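Local coordinates for protein transcription regulator (Haloarcula marismortui ATCC 43049, PDB 3CRJ) that probably binds cis-regulatory DNA as a TetR-family transcription factor, most likely acting as a repressor, at residues Phe12-Ala26 and Ile40-Tyr54. Residues are numbered along the deposited sequence; the frame is centred on the assembly and turned at random.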
loop_
_atom_site.group_PDB
_atom_site.type_symbol
_atom_site.label_atom_id
_atom_site.label_comp_id
_atom_site.label_asym_id
_atom_site.label_seq_id
_atom_site.Cartn_x
_atom_site.Cartn_y
_atom_site.Cartn_z
ATOM N N PHE A 12 14.595 -6.246 -32.469
ATOM C CA PHE A 12 14.962 -6.193 -31.041
ATOM C C PHE A 12 13.748 -5.811 -30.190
ATOM O O PHE A 12 13.552 -6.350 -29.097
ATOM C CB PHE A 12 16.127 -5.203 -30.812
ATOM C CG PHE A 12 16.657 -5.172 -29.381
ATOM C CD1 PHE A 12 16.034 -4.384 -28.394
ATOM C CD2 PHE A 12 17.795 -5.906 -29.025
ATOM C CE1 PHE A 12 16.523 -4.346 -27.070
ATOM C CE2 PHE A 12 18.296 -5.871 -27.704
ATOM C CZ PHE A 12 17.657 -5.088 -26.728
ATOM N N SER A 13 12.943 -4.875 -30.694
ATOM C CA SER A 13 11.718 -4.435 -30.020
ATOM C C SER A 13 10.632 -5.520 -30.035
ATOM O O SER A 13 9.843 -5.635 -29.095
ATOM C CB SER A 13 11.187 -3.162 -30.682
ATOM O OG SER A 13 10.889 -3.394 -32.048
ATOM N N ASP A 14 10.612 -6.299 -31.116
ATOM C CA ASP A 14 9.614 -7.341 -31.348
ATOM C C ASP A 14 9.742 -8.452 -30.310
ATOM O O ASP A 14 8.741 -8.917 -29.766
ATOM C CB ASP A 14 9.748 -7.917 -32.772
ATOM C CG ASP A 14 9.681 -6.840 -33.873
ATOM O OD1 ASP A 14 9.904 -7.184 -35.058
ATOM O OD2 ASP A 14 9.414 -5.654 -33.565
ATOM N N GLN A 15 10.982 -8.857 -30.041
ATOM C CA GLN A 15 11.294 -9.856 -29.014
ATOM C C GLN A 15 11.047 -9.361 -27.594
ATOM O O GLN A 15 10.538 -10.095 -26.749
ATOM C CB GLN A 15 12.758 -10.280 -29.136
ATOM C CG GLN A 15 13.006 -11.630 -29.781
ATOM C CD GLN A 15 12.335 -11.764 -31.120
ATOM O OE1 GLN A 15 11.140 -12.065 -31.200
ATOM N NE2 GLN A 15 13.097 -11.555 -32.185
ATOM N N THR A 16 11.451 -8.123 -27.336
ATOM C CA THR A 16 11.257 -7.472 -26.053
ATOM C C THR A 16 9.758 -7.484 -25.699
ATOM O O THR A 16 9.367 -7.998 -24.646
ATOM C CB THR A 16 11.854 -6.035 -26.113
ATOM O OG1 THR A 16 13.235 -6.114 -26.492
ATOM C CG2 THR A 16 11.750 -5.314 -24.785
ATOM N N GLU A 17 8.934 -6.962 -26.608
ATOM C CA GLU A 17 7.477 -6.921 -26.468
ATOM C C GLU A 17 6.827 -8.293 -26.236
ATOM O O GLU A 17 6.049 -8.467 -25.293
ATOM C CB GLU A 17 6.872 -6.263 -27.699
ATOM C CG GLU A 17 6.599 -4.780 -27.554
ATOM C CD GLU A 17 5.116 -4.492 -27.390
ATOM O OE1 GLU A 17 4.434 -5.280 -26.709
ATOM O OE2 GLU A 17 4.627 -3.489 -27.955
ATOM N N GLU A 18 7.139 -9.259 -27.097
ATOM C CA GLU A 18 6.679 -10.630 -26.916
ATOM C C GLU A 18 7.124 -11.171 -25.566
ATOM O O GLU A 18 6.365 -11.897 -24.914
ATOM C CB GLU A 18 7.245 -11.547 -27.995
ATOM C CG GLU A 18 6.415 -11.724 -29.236
ATOM C CD GLU A 18 6.916 -12.901 -30.043
ATOM O OE1 GLU A 18 6.644 -14.047 -29.631
ATOM O OE2 GLU A 18 7.595 -12.700 -31.070
ATOM N N ILE A 19 8.353 -10.829 -25.157
ATOM C CA ILE A 19 8.850 -11.228 -23.831
ATOM C C ILE A 19 8.150 -10.491 -22.685
ATOM O O ILE A 19 7.822 -11.112 -21.681
ATOM C CB ILE A 19 10.396 -11.159 -23.695
ATOM C CG1 ILE A 19 11.061 -12.289 -24.508
ATOM C CG2 ILE A 19 10.802 -11.281 -22.234
ATOM C CD1 ILE A 19 12.603 -12.263 -24.531
HETATM N N MSE A 20 7.914 -9.184 -22.834
HETATM C CA MSE A 20 7.150 -8.457 -21.825
HETATM C C MSE A 20 5.769 -9.086 -21.654
HETATM O O MSE A 20 5.330 -9.337 -20.548
HETATM C CB MSE A 20 7.040 -6.978 -22.161
HETATM C CG MSE A 20 8.352 -6.180 -22.020
HETATM SE SE MSE A 20 9.355 -6.354 -20.313
HETATM C CE MSE A 20 10.284 -8.047 -20.574
ATOM N N GLN A 21 5.103 -9.381 -22.762
ATOM C CA GLN A 21 3.799 -10.041 -22.708
ATOM C C GLN A 21 3.833 -11.391 -21.984
ATOM O O GLN A 21 3.011 -11.650 -21.116
ATOM C CB GLN A 21 3.209 -10.152 -24.105
ATOM C CG GLN A 21 2.654 -8.844 -24.590
ATOM C CD GLN A 21 2.690 -8.718 -26.089
ATOM O OE1 GLN A 21 3.309 -7.805 -26.621
ATOM N NE2 GLN A 21 2.031 -9.637 -26.786
ATOM N N ALA A 22 4.798 -12.232 -22.321
ATOM C CA ALA A 22 4.985 -13.495 -21.620
ATOM C C ALA A 22 5.091 -13.221 -20.131
ATOM O O ALA A 22 4.433 -13.890 -19.324
ATOM C CB ALA A 22 6.227 -14.203 -22.104
ATOM N N THR A 23 5.908 -12.224 -19.778
ATOM C CA THR A 23 6.123 -11.828 -18.387
ATOM C C THR A 23 4.804 -11.510 -17.703
ATOM O O THR A 23 4.451 -12.152 -16.701
ATOM C CB THR A 23 7.065 -10.646 -18.302
ATOM O OG1 THR A 23 8.139 -10.873 -19.206
ATOM C CG2 THR A 23 7.624 -10.508 -16.894
ATOM N N TYR A 24 4.065 -10.558 -18.264
ATOM C CA TYR A 24 2.737 -10.287 -17.784
ATOM C C TYR A 24 1.999 -11.598 -17.512
ATOM O O TYR A 24 1.532 -11.803 -16.393
ATOM C CB TYR A 24 1.959 -9.441 -18.772
ATOM C CG TYR A 24 0.516 -9.280 -18.397
ATOM C CD1 TYR A 24 0.072 -8.147 -17.730
ATOM C CD2 TYR A 24 -0.418 -10.258 -18.725
ATOM C CE1 TYR A 24 -1.283 -7.991 -17.385
ATOM C CE2 TYR A 24 -1.773 -10.125 -18.387
ATOM C CZ TYR A 24 -2.194 -8.996 -17.714
ATOM O OH TYR A 24 -3.523 -8.873 -17.382
ATOM N N ARG A 25 1.916 -12.487 -18.510
ATOM C CA ARG A 25 1.109 -13.712 -18.378
ATOM C C ARG A 25 1.617 -14.609 -17.265
ATOM O O ARG A 25 0.827 -15.208 -16.541
ATOM C CB ARG A 25 1.021 -14.497 -19.687
ATOM C CG ARG A 25 0.048 -13.915 -20.714
ATOM C CD ARG A 25 -0.223 -14.915 -21.825
ATOM N NE ARG A 25 0.975 -15.295 -22.588
ATOM C CZ ARG A 25 1.562 -14.539 -23.519
ATOM N NH1 ARG A 25 1.074 -13.344 -23.833
ATOM N NH2 ARG A 25 2.644 -14.978 -24.145
ATOM N N ALA A 26 2.928 -14.660 -17.105
ATOM C CA ALA A 26 3.560 -15.586 -16.183
ATOM C C ALA A 26 3.427 -15.073 -14.745
ATOM O O ALA A 26 3.078 -15.848 -13.816
ATOM C CB ALA A 26 5.008 -15.777 -16.562
ATOM N N ILE A 40 8.551 -17.762 -17.444
ATOM C CA ILE A 40 8.545 -16.748 -18.480
ATOM C C ILE A 40 8.802 -17.392 -19.844
ATOM O O ILE A 40 7.994 -17.250 -20.762
ATOM C CB ILE A 40 9.599 -15.695 -18.193
ATOM C CG1 ILE A 40 9.305 -15.049 -16.839
ATOM C CG2 ILE A 40 9.668 -14.691 -19.345
ATOM C CD1 ILE A 40 10.302 -13.985 -16.430
ATOM N N ALA A 41 9.901 -18.131 -19.965
ATOM C CA ALA A 41 10.216 -18.761 -21.237
ATOM C C ALA A 41 9.113 -19.688 -21.711
ATOM O O ALA A 41 8.762 -19.661 -22.880
ATOM C CB ALA A 41 11.526 -19.489 -21.170
ATOM N N ASP A 42 8.558 -20.501 -20.816
ATOM C CA ASP A 42 7.403 -21.339 -21.187
ATOM C C ASP A 42 6.238 -20.525 -21.767
ATOM O O ASP A 42 5.562 -20.948 -22.691
ATOM C CB ASP A 42 6.922 -22.213 -20.031
ATOM C CG ASP A 42 5.736 -23.098 -20.433
ATOM O OD1 ASP A 42 4.574 -22.605 -20.451
ATOM O OD2 ASP A 42 5.954 -24.298 -20.746
ATOM N N GLU A 43 6.013 -19.344 -21.224
ATOM C CA GLU A 43 4.961 -18.496 -21.745
ATOM C C GLU A 43 5.322 -17.797 -23.056
ATOM O O GLU A 43 4.445 -17.421 -23.823
ATOM C CB GLU A 43 4.513 -17.506 -20.677
ATOM C CG GLU A 43 3.376 -18.055 -19.816
ATOM C CD GLU A 43 2.026 -17.937 -20.488
ATOM O OE1 GLU A 43 1.973 -17.528 -21.664
ATOM O OE2 GLU A 43 1.016 -18.259 -19.836
ATOM N N TYR A 44 6.617 -17.652 -23.304
ATOM C CA TYR A 44 7.129 -16.981 -24.492
ATOM C C TYR A 44 7.139 -17.950 -25.671
ATOM O O TYR A 44 6.955 -17.550 -26.818
ATOM C CB TYR A 44 8.516 -16.415 -24.172
ATOM C CG TYR A 44 9.319 -15.832 -25.307
ATOM C CD1 TYR A 44 8.765 -14.907 -26.204
ATOM C CD2 TYR A 44 10.662 -16.149 -25.440
ATOM C CE1 TYR A 44 9.533 -14.348 -27.245
ATOM C CE2 TYR A 44 11.446 -15.594 -26.473
ATOM C CZ TYR A 44 10.880 -14.697 -27.366
ATOM O OH TYR A 44 11.668 -14.163 -28.367
ATOM N N GLY A 45 7.322 -19.230 -25.369
ATOM C CA GLY A 45 7.199 -20.286 -26.366
ATOM C C GLY A 45 8.545 -20.648 -26.939
ATOM O O GLY A 45 8.674 -21.624 -27.680
ATOM N N LYS A 46 9.550 -19.855 -26.588
ATOM C CA LYS A 46 10.918 -20.120 -27.001
ATOM C C LYS A 46 11.773 -20.667 -25.865
ATOM O O LYS A 46 11.364 -20.650 -24.713
ATOM C CB LYS A 46 11.555 -18.862 -27.591
ATOM C CG LYS A 46 11.434 -18.759 -29.109
ATOM C CD LYS A 46 10.363 -17.756 -29.509
ATOM C CE LYS A 46 10.427 -17.450 -31.019
ATOM N NZ LYS A 46 9.823 -16.109 -31.354
ATOM N N SER A 47 12.941 -21.192 -26.226
ATOM C CA SER A 47 14.007 -21.581 -25.305
ATOM C C SER A 47 14.258 -20.595 -24.160
ATOM O O SER A 47 14.060 -19.388 -24.302
ATOM C CB SER A 47 15.303 -21.721 -26.091
ATOM O OG SER A 47 16.412 -21.550 -25.232
ATOM N N THR A 48 14.741 -21.124 -23.039
ATOM C CA THR A 48 15.096 -20.300 -21.894
ATOM C C THR A 48 16.191 -19.284 -22.266
ATOM O O THR A 48 16.138 -18.139 -21.861
ATOM C CB THR A 48 15.456 -21.178 -20.662
ATOM O OG1 THR A 48 15.512 -20.366 -19.495
ATOM C CG2 THR A 48 16.764 -21.842 -20.809
ATOM N N ALA A 49 17.134 -19.701 -23.092
ATOM C CA ALA A 49 18.226 -18.857 -23.553
ATOM C C ALA A 49 17.777 -17.767 -24.519
ATOM O O ALA A 49 18.511 -16.820 -24.774
ATOM C CB ALA A 49 19.320 -19.721 -24.207
ATOM N N ALA A 50 16.592 -17.908 -25.089
ATOM C CA ALA A 50 16.052 -16.830 -25.903
ATOM C C ALA A 50 15.584 -15.645 -25.023
ATOM O O ALA A 50 15.534 -14.515 -25.497
ATOM C CB ALA A 50 14.934 -17.338 -26.803
ATOM N N VAL A 51 15.254 -15.892 -23.756
ATOM C CA VAL A 51 15.076 -14.791 -22.820
ATOM C C VAL A 51 16.396 -14.311 -22.195
ATOM O O VAL A 51 16.609 -13.103 -22.075
ATOM C CB VAL A 51 13.876 -14.983 -21.795
ATOM C CG1 VAL A 51 13.167 -16.301 -21.981
ATOM C CG2 VAL A 51 14.278 -14.709 -20.326
ATOM N N HIS A 52 17.300 -15.230 -21.848
ATOM C CA HIS A 52 18.611 -14.811 -21.309
ATOM C C HIS A 52 19.466 -14.030 -22.298
ATOM O O HIS A 52 20.474 -13.410 -21.921
ATOM C CB HIS A 52 19.401 -15.978 -20.736
ATOM C CG HIS A 52 19.018 -16.317 -19.335
ATOM N ND1 HIS A 52 18.857 -17.614 -18.897
ATOM C CD2 HIS A 52 18.741 -15.525 -18.278
ATOM C CE1 HIS A 52 18.502 -17.608 -17.626
ATOM N NE2 HIS A 52 18.417 -16.352 -17.229
ATOM N N TYR A 53 19.053 -14.058 -23.562
ATOM C CA TYR A 53 19.659 -13.230 -24.595
ATOM C C TYR A 53 19.464 -11.740 -24.281
ATOM O O TYR A 53 20.345 -10.935 -24.545
ATOM C CB TYR A 53 19.089 -13.593 -25.974
ATOM C CG TYR A 53 19.685 -12.821 -27.135
ATOM C CD1 TYR A 53 19.113 -11.628 -27.566
ATOM C CD2 TYR A 53 20.811 -13.287 -27.809
ATOM C CE1 TYR A 53 19.650 -10.911 -28.639
ATOM C CE2 TYR A 53 21.352 -12.579 -28.877
ATOM C CZ TYR A 53 20.766 -11.390 -29.281
ATOM O OH TYR A 53 21.289 -10.677 -30.333
ATOM N N TYR A 54 18.322 -11.391 -23.697
ATOM C CA TYR A 54 17.999 -10.001 -23.409
ATOM C C TYR A 54 18.156 -9.630 -21.947
ATOM O O TYR A 54 18.511 -8.499 -21.631
ATOM C CB TYR A 54 16.584 -9.679 -23.882
ATOM C CG TYR A 54 16.427 -9.855 -25.367
ATOM C CD1 TYR A 54 16.870 -8.873 -26.252
ATOM C CD2 TYR A 54 15.854 -11.007 -25.894
ATOM C CE1 TYR A 54 16.738 -9.026 -27.619
ATOM C CE2 TYR A 54 15.719 -11.176 -27.257
ATOM C CZ TYR A 54 16.164 -10.177 -28.119
ATOM O OH TYR A 54 16.043 -10.338 -29.486
#
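Ile-19 packs between Tyr-44 and Tyr-54 where the first helix of the TetR-type DNA-binding domain lies against the predicted helix-turn-helix. Segment 12-26 of helix 12-30 crosses 40-44, the last turn of helix 37-44, at 118°, the two axes 8.1 Å apart at closest approach. Such closeness suits alanine: Ala-22 CB lies 3.8 Å from Tyr-44 CB, and Ala-26 rests on Ile-40. The side chain of Tyr-44 is a knob in a hole made by Gln-15, Glu-18, Ile-19 and Ala-22. A chi1 of 172°, CG opposite the backbone N, lays the ring along helix 12-26 with OH toward that helix's N-terminal end. Ile-19 CG1 stands almost centrally over one face in a CH-pi contact, 3.6 Å from the ring centroid, while Lys-46 CD covers the opposite face toward the rim. Were Tyr-44 replaced by an alanine, Ile-19 CG1 would probably lose its aromatic partner and a gap would open among Gln-15, Glu-18 and Ile-19. The CG1-CD1 arm of Ile-19 serves two rings, CD1 reaching Tyr-54 CD2 at 3.7 Å and also Val-51. Tyr-54 turns its edge to the face of Phe-12 in a T-shaped stack, centroids 5.1 Å apart. Gln-15, long and flexible, bends to put CG 3.2 Å from Tyr-44 OH and CB against Tyr-54 OH. At the other end, Arg-25 grips Glu-43 side-on: NE meets OE1 of Glu-43 at 2.6 Å in a salt bridge, and NH2 donates to the carbonyl O of Glu-43 at 3.1 Å. Both acceptors lie near the guanidinium plane, fixing its rotation. Gly-45, with positive phi, ends the helix; Ser-47 OG then accepts from Ala-49 N as N-cap of the short, weakly bonded helix 48-52, the probable recognition helix. Leu-61 of helix 58-78, which follows the three-helix DNA-binding domain, meets Thr-23 and Ile-40, and loop residue Leu-35 touches Ala-26 and Ile-40.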